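Local coordinates for molybdopterin biosynthesis moeA protein (PDB 1WU2), which probably takes part in molybdenum cofactor biosynthesis, as MoeA proteins do when they insert molybdenum into molybdopterin, at residues Ile336-Tyr350 against Ala371-Tyr385. Numbering follows the deposited sequence.
Sequences IPSQLGRYEFIKIYY and ASNAYLEIPEDSEGY
Tyr343 OH donates to Glu377 OE1 at 2.7 Å, arriving from above the carboxylate plane, with ring and carboxylate turned 65° apart. With CG anti to the backbone N (chi1 -165°), the Tyr343 ring swings across to the 371-385 side, where one face takes Ile378 O and Glu380 OE1 lies in the ring plane at its edge. A phenylalanine in place of Tyr343 would probably leave Glu377 OE1 without this hydroxyl partner. At the other end, Asn373 ND2 gives one hydrogen to Tyr350 O (2.9 Å) and another to a water, and lies over a face of the Tyr349 ring. Between these ends, strands 343-350 and 374-378 pair antiparallel, with two-way backbone bonds at Glu344-Ile378 and Ile346-Leu376. The ladder ends in a classic beta bulge, Asn373 and Ala374 both facing Ile348, whose O accepts from Asn373 N at 2.7 Å. This is part of the beta-sheet of the MoeA C-terminal domain; a separate two-strand ladder joins Ile336 and Pro337 to Tyr385 and Gly384. On the sheet face toward helix 300-319, the rings of Phe345 and Tyr375 form an offset stack, centroids 4.6 Å apart and planes at 28°. On the other face, Ile336 reaches over from the two-strand ladder, and its CD1 meets Leu376 CD2 tip to tip, tightly at 3.4 Å, while Ile378 CD1 touches both Ile336 CG2 and Ile346 CG1.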
loop_
_atom_site.group_PDB
_atom_site.type_symbol
_atom_site.label_atom_id
_atom_site.label_comp_id
_atom_site.label_asym_id
_atom_site.label_seq_id
_atom_site.Cartn_x
_atom_site.Cartn_y
_atom_site.Cartn_z
ATOM N N ILE A 336 -16.659 20.458 7.864
ATOM C CA ILE A 336 -15.314 21.026 7.797
ATOM C C ILE A 336 -15.404 22.467 7.300
ATOM O O ILE A 336 -15.398 22.697 6.092
ATOM C CB ILE A 336 -14.388 20.216 6.849
ATOM C CG1 ILE A 336 -14.507 18.716 7.107
ATOM C CG2 ILE A 336 -12.930 20.657 7.034
ATOM C CD1 ILE A 336 -13.881 17.862 6.022
ATOM N N PRO A 337 -15.494 23.436 8.207
ATOM C CA PRO A 337 -15.378 24.841 7.804
ATOM C C PRO A 337 -13.968 25.120 7.286
ATOM O O PRO A 337 -13.006 24.545 7.793
ATOM C CB PRO A 337 -15.678 25.619 9.093
ATOM C CG PRO A 337 -15.487 24.655 10.204
ATOM C CD PRO A 337 -15.721 23.289 9.657
ATOM N N SER A 338 -13.858 25.976 6.277
ATOM C CA SER A 338 -12.595 26.186 5.576
ATOM C C SER A 338 -12.371 27.650 5.217
ATOM O O SER A 338 -13.293 28.357 4.805
ATOM C CB SER A 338 -12.549 25.345 4.298
ATOM O OG SER A 338 -12.810 23.979 4.568
ATOM N N GLN A 339 -11.127 28.085 5.372
ATOM C CA GLN A 339 -10.716 29.431 5.015
ATOM C C GLN A 339 -10.606 29.553 3.503
ATOM O O GLN A 339 -10.012 28.693 2.846
ATOM C CB GLN A 339 -9.362 29.743 5.656
ATOM C CG GLN A 339 -9.075 31.219 5.836
ATOM C CD GLN A 339 -7.719 31.470 6.471
ATOM O OE1 GLN A 339 -7.213 30.634 7.221
ATOM N NE2 GLN A 339 -7.135 32.626 6.183
ATOM N N LEU A 340 -11.194 30.613 2.956
ATOM C CA LEU A 340 -11.002 30.959 1.551
ATOM C C LEU A 340 -9.586 31.493 1.387
ATOM O O LEU A 340 -9.076 32.190 2.263
ATOM C CB LEU A 340 -12.024 32.000 1.078
ATOM C CG LEU A 340 -13.452 31.499 0.837
ATOM C CD1 LEU A 340 -14.388 32.665 0.520
ATOM C CD2 LEU A 340 -13.500 30.465 -0.281
ATOM N N GLY A 341 -8.956 31.147 0.269
ATOM C CA GLY A 341 -7.561 31.474 0.031
ATOM C C GLY A 341 -6.567 30.460 0.582
ATOM O O GLY A 341 -5.367 30.617 0.359
ATOM N N ARG A 342 -7.045 29.432 1.288
ATOM C CA ARG A 342 -6.171 28.404 1.863
ATOM C C ARG A 342 -6.575 26.999 1.421
ATOM O O ARG A 342 -7.747 26.622 1.493
ATOM C CB ARG A 342 -6.161 28.482 3.392
ATOM C CG ARG A 342 -5.770 29.851 3.958
ATOM C CD ARG A 342 -4.372 30.305 3.594
ATOM N NE ARG A 342 -3.354 29.412 4.140
ATOM C CZ ARG A 342 -2.895 29.448 5.388
ATOM N NH1 ARG A 342 -3.339 30.346 6.264
ATOM N NH2 ARG A 342 -1.969 28.577 5.761
ATOM N N TYR A 343 -5.583 26.235 0.968
ATOM C CA TYR A 343 -5.772 24.870 0.498
ATOM C C TYR A 343 -5.627 23.926 1.689
ATOM O O TYR A 343 -4.526 23.717 2.189
ATOM C CB TYR A 343 -4.733 24.552 -0.578
ATOM C CG TYR A 343 -5.025 23.326 -1.404
ATOM C CD1 TYR A 343 -4.573 22.072 -1.007
ATOM C CD2 TYR A 343 -5.737 23.423 -2.595
ATOM C CE1 TYR A 343 -4.837 20.945 -1.768
ATOM C CE2 TYR A 343 -6.006 22.303 -3.365
ATOM C CZ TYR A 343 -5.553 21.068 -2.946
ATOM O OH TYR A 343 -5.814 19.951 -3.706
ATOM N N GLU A 344 -6.746 23.360 2.135
ATOM C CA GLU A 344 -6.792 22.588 3.376
ATOM C C GLU A 344 -6.325 21.148 3.179
ATOM O O GLU A 344 -6.866 20.420 2.352
ATOM C CB GLU A 344 -8.215 22.552 3.966
ATOM C CG GLU A 344 -9.045 23.821 3.830
ATOM C CD GLU A 344 -8.496 24.988 4.623
ATOM O OE1 GLU A 344 -7.628 24.770 5.495
ATOM O OE2 GLU A 344 -8.941 26.127 4.368
ATOM N N PHE A 345 -5.327 20.746 3.956
ATOM C CA PHE A 345 -4.953 19.344 4.099
ATOM C C PHE A 345 -5.633 18.853 5.373
ATOM O O PHE A 345 -5.245 19.230 6.479
ATOM C CB PHE A 345 -3.431 19.212 4.193
ATOM C CG PHE A 345 -2.933 17.790 4.226
ATOM C CD1 PHE A 345 -2.706 17.150 5.438
ATOM C CD2 PHE A 345 -2.656 17.107 3.048
ATOM C CE1 PHE A 345 -2.225 15.842 5.477
ATOM C CE2 PHE A 345 -2.178 15.802 3.077
ATOM C CZ PHE A 345 -1.968 15.166 4.296
ATOM N N ILE A 346 -6.655 18.023 5.208
ATOM C CA ILE A 346 -7.495 17.579 6.315
ATOM C C ILE A 346 -7.288 16.099 6.558
ATOM O O ILE A 346 -7.473 15.292 5.654
ATOM C CB ILE A 346 -8.988 17.845 5.999
ATOM C CG1 ILE A 346 -9.235 19.336 5.744
ATOM C CG2 ILE A 346 -9.881 17.325 7.127
ATOM C CD1 ILE A 346 -8.830 20.250 6.894
ATOM N N LYS A 347 -6.922 15.748 7.784
ATOM C CA LYS A 347 -6.686 14.357 8.151
ATOM C C LYS A 347 -8.017 13.653 8.401
ATOM O O LYS A 347 -8.882 14.175 9.096
ATOM C CB LYS A 347 -5.781 14.276 9.383
ATOM C CG LYS A 347 -4.377 14.836 9.143
ATOM C CD LYS A 347 -3.688 15.254 10.442
ATOM C CE LYS A 347 -4.158 16.626 10.930
ATOM N NZ LYS A 347 -3.781 17.741 10.002
ATOM N N ILE A 348 -8.159 12.465 7.817
ATOM C CA ILE A 348 -9.395 11.689 7.838
ATOM C C ILE A 348 -9.122 10.277 8.345
ATOM O O ILE A 348 -8.126 9.681 7.970
ATOM C CB ILE A 348 -9.947 11.585 6.395
ATOM C CG1 ILE A 348 -10.291 12.970 5.826
ATOM C CG2 ILE A 348 -11.145 10.627 6.329
ATOM C CD1 ILE A 348 -11.394 13.700 6.555
ATOM N N TYR A 349 -10.001 9.737 9.185
ATOM C CA TYR A 349 -10.033 8.293 9.410
ATOM C C TYR A 349 -11.198 7.706 8.632
ATOM O O TYR A 349 -12.359 7.945 8.962
ATOM C CB TYR A 349 -10.142 7.906 10.886
ATOM C CG TYR A 349 -9.900 6.421 11.093
ATOM C CD1 TYR A 349 -10.962 5.528 11.233
ATOM C CD2 TYR A 349 -8.609 5.910 11.109
ATOM C CE1 TYR A 349 -10.735 4.165 11.402
ATOM C CE2 TYR A 349 -8.371 4.555 11.277
ATOM C CZ TYR A 349 -9.434 3.686 11.424
ATOM O OH TYR A 349 -9.183 2.342 11.592
ATOM N N TYR A 350 -10.867 6.943 7.597
ATOM C CA TYR A 350 -11.849 6.299 6.743
ATOM C C TYR A 350 -12.121 4.869 7.209
ATOM O O TYR A 350 -11.197 4.057 7.302
ATOM C CB TYR A 350 -11.352 6.274 5.295
ATOM C CG TYR A 350 -12.237 5.460 4.387
ATOM C CD1 TYR A 350 -13.412 5.994 3.868
ATOM C CD2 TYR A 350 -11.917 4.144 4.073
ATOM C CE1 TYR A 350 -14.238 5.242 3.047
ATOM C CE2 TYR A 350 -12.734 3.384 3.258
ATOM C CZ TYR A 350 -13.893 3.938 2.746
ATOM O OH TYR A 350 -14.703 3.181 1.938
ATOM N N ALA A 371 -3.836 8.763 14.360
ATOM C CA ALA A 371 -5.261 8.437 14.385
ATOM C C ALA A 371 -5.920 8.541 13.010
ATOM O O ALA A 371 -7.092 8.191 12.862
ATOM C CB ALA A 371 -5.989 9.340 15.386
ATOM N N SER A 372 -5.172 9.016 12.013
ATOM C CA SER A 372 -5.709 9.232 10.669
ATOM C C SER A 372 -5.289 8.145 9.680
ATOM O O SER A 372 -4.275 7.473 9.860
ATOM C CB SER A 372 -5.292 10.606 10.135
ATOM O OG SER A 372 -3.886 10.744 10.096
ATOM N N ASN A 373 -6.091 8.020 8.629
ATOM C CA ASN A 373 -6.018 6.953 7.637
ATOM C C ASN A 373 -5.797 7.470 6.222
ATOM O O ASN A 373 -5.525 6.700 5.303
ATOM C CB ASN A 373 -7.371 6.229 7.620
ATOM C CG ASN A 373 -7.237 4.747 7.620
ATOM O OD1 ASN A 373 -6.127 4.213 7.573
ATOM N ND2 ASN A 373 -8.368 4.055 7.685
ATOM N N ALA A 374 -5.961 8.769 6.049
ATOM C CA ALA A 374 -6.205 9.338 4.737
ATOM C C ALA A 374 -6.176 10.848 4.833
ATOM O O ALA A 374 -5.987 11.401 5.914
ATOM C CB ALA A 374 -7.571 8.873 4.215
ATOM N N TYR A 375 -6.358 11.516 3.703
ATOM C CA TYR A 375 -6.536 12.954 3.713
ATOM C C TYR A 375 -7.501 13.440 2.645
ATOM O O TYR A 375 -7.707 12.798 1.620
ATOM C CB TYR A 375 -5.190 13.681 3.623
ATOM C CG TYR A 375 -4.389 13.464 2.356
ATOM C CD1 TYR A 375 -4.483 14.354 1.287
ATOM C CD2 TYR A 375 -3.501 12.400 2.246
ATOM C CE1 TYR A 375 -3.726 14.179 0.134
ATOM C CE2 TYR A 375 -2.739 12.214 1.095
ATOM C CZ TYR A 375 -2.856 13.106 0.045
ATOM O OH TYR A 375 -2.109 12.927 -1.094
ATOM N N LEU A 376 -8.098 14.586 2.931
ATOM C CA LEU A 376 -9.014 15.266 2.041
ATOM C C LEU A 376 -8.405 16.616 1.696
ATOM O O LEU A 376 -7.845 17.286 2.556
ATOM C CB LEU A 376 -10.361 15.455 2.745
ATOM C CG LEU A 376 -11.329 16.480 2.157
ATOM C CD1 LEU A 376 -11.819 16.022 0.802
ATOM C CD2 LEU A 376 -12.488 16.696 3.104
ATOM N N GLU A 377 -8.524 17.019 0.440
ATOM C CA GLU A 377 -8.038 18.316 -0.001
ATOM C C GLU A 377 -9.222 19.214 -0.337
ATOM O O GLU A 377 -10.097 18.830 -1.112
ATOM C CB GLU A 377 -7.129 18.156 -1.211
ATOM C CG GLU A 377 -5.809 17.468 -0.895
ATOM C CD GLU A 377 -5.144 16.903 -2.131
ATOM O OE1 GLU A 377 -4.513 17.679 -2.883
ATOM O OE2 GLU A 377 -5.263 15.682 -2.358
ATOM N N ILE A 378 -9.242 20.399 0.263
ATOM C CA ILE A 378 -10.272 21.398 0.014
ATOM C C ILE A 378 -9.615 22.588 -0.685
ATOM O O ILE A 378 -8.789 23.269 -0.081
ATOM C CB ILE A 378 -10.924 21.839 1.342
ATOM C CG1 ILE A 378 -11.424 20.615 2.122
ATOM C CG2 ILE A 378 -12.068 22.821 1.077
ATOM C CD1 ILE A 378 -11.898 20.918 3.531
ATOM N N PRO A 379 -9.957 22.835 -1.952
ATOM C CA PRO A 379 -9.408 23.985 -2.686
ATOM C C PRO A 379 -9.693 25.344 -2.038
ATOM O O PRO A 379 -10.514 25.461 -1.123
ATOM C CB PRO A 379 -10.094 23.899 -4.054
ATOM C CG PRO A 379 -10.546 22.493 -4.181
ATOM C CD PRO A 379 -10.861 22.030 -2.794
ATOM N N GLU A 380 -9.013 26.364 -2.556
ATOM C CA GLU A 380 -9.038 27.715 -1.999
ATOM C C GLU A 380 -10.395 28.386 -2.153
ATOM O O GLU A 380 -10.800 29.169 -1.299
ATOM C CB GLU A 380 -7.988 28.583 -2.690
ATOM C CG GLU A 380 -6.554 28.149 -2.434
ATOM C CD GLU A 380 -5.942 27.343 -3.569
ATOM O OE1 GLU A 380 -6.682 26.690 -4.336
ATOM O OE2 GLU A 380 -4.700 27.350 -3.695
ATOM N N ASP A 381 -11.089 28.074 -3.243
ATOM C CA ASP A 381 -12.386 28.685 -3.551
ATOM C C ASP A 381 -13.584 28.016 -2.856
ATOM O O ASP A 381 -14.734 28.261 -3.228
ATOM C CB ASP A 381 -12.602 28.718 -5.073
ATOM C CG ASP A 381 -12.706 27.333 -5.693
ATOM O OD1 ASP A 381 -12.407 26.329 -5.011
ATOM O OD2 ASP A 381 -13.074 27.152 -6.872
ATOM N N SER A 382 -13.312 27.185 -1.850
ATOM C CA SER A 382 -14.352 26.473 -1.114
ATOM C C SER A 382 -14.387 26.936 0.342
ATOM O O SER A 382 -13.343 27.032 0.996
ATOM C CB SER A 382 -14.098 24.967 -1.180
ATOM O OG SER A 382 -14.822 24.276 -0.182
ATOM N N GLU A 383 -15.589 27.223 0.839
ATOM C CA GLU A 383 -15.786 27.625 2.233
ATOM C C GLU A 383 -15.943 26.423 3.165
ATOM O O GLU A 383 -16.009 26.594 4.380
ATOM C CB GLU A 383 -17.020 28.521 2.371
ATOM C CG GLU A 383 -17.014 29.756 1.478
ATOM C CD GLU A 383 -18.130 29.751 0.449
ATOM O OE1 GLU A 383 -19.303 29.544 0.835
ATOM O OE2 GLU A 383 -17.831 29.960 -0.748
ATOM N N GLY A 384 -16.032 25.221 2.598
ATOM C CA GLY A 384 -16.111 23.998 3.380
ATOM C C GLY A 384 -17.209 23.048 2.937
ATOM O O GLY A 384 -18.044 23.393 2.097
ATOM N N TYR A 385 -17.197 21.847 3.513
ATOM C CA TYR A 385 -18.187 20.812 3.218
ATOM C C TYR A 385 -19.046 20.495 4.438
ATOM O O TYR A 385 -18.585 20.585 5.571
ATOM C CB TYR A 385 -17.492 19.530 2.756
ATOM C CG TYR A 385 -16.525 19.711 1.605
ATOM C CD1 TYR A 385 -16.833 20.540 0.526
ATOM C CD2 TYR A 385 -15.301 19.049 1.593
ATOM C CE1 TYR A 385 -15.945 20.705 -0.532
ATOM C CE2 TYR A 385 -14.409 19.206 0.540
ATOM C CZ TYR A 385 -14.737 20.036 -0.519
ATOM O OH TYR A 385 -13.859 20.198 -1.564
HETATM O O HOH W 1 -7.469 1.807 8.869
#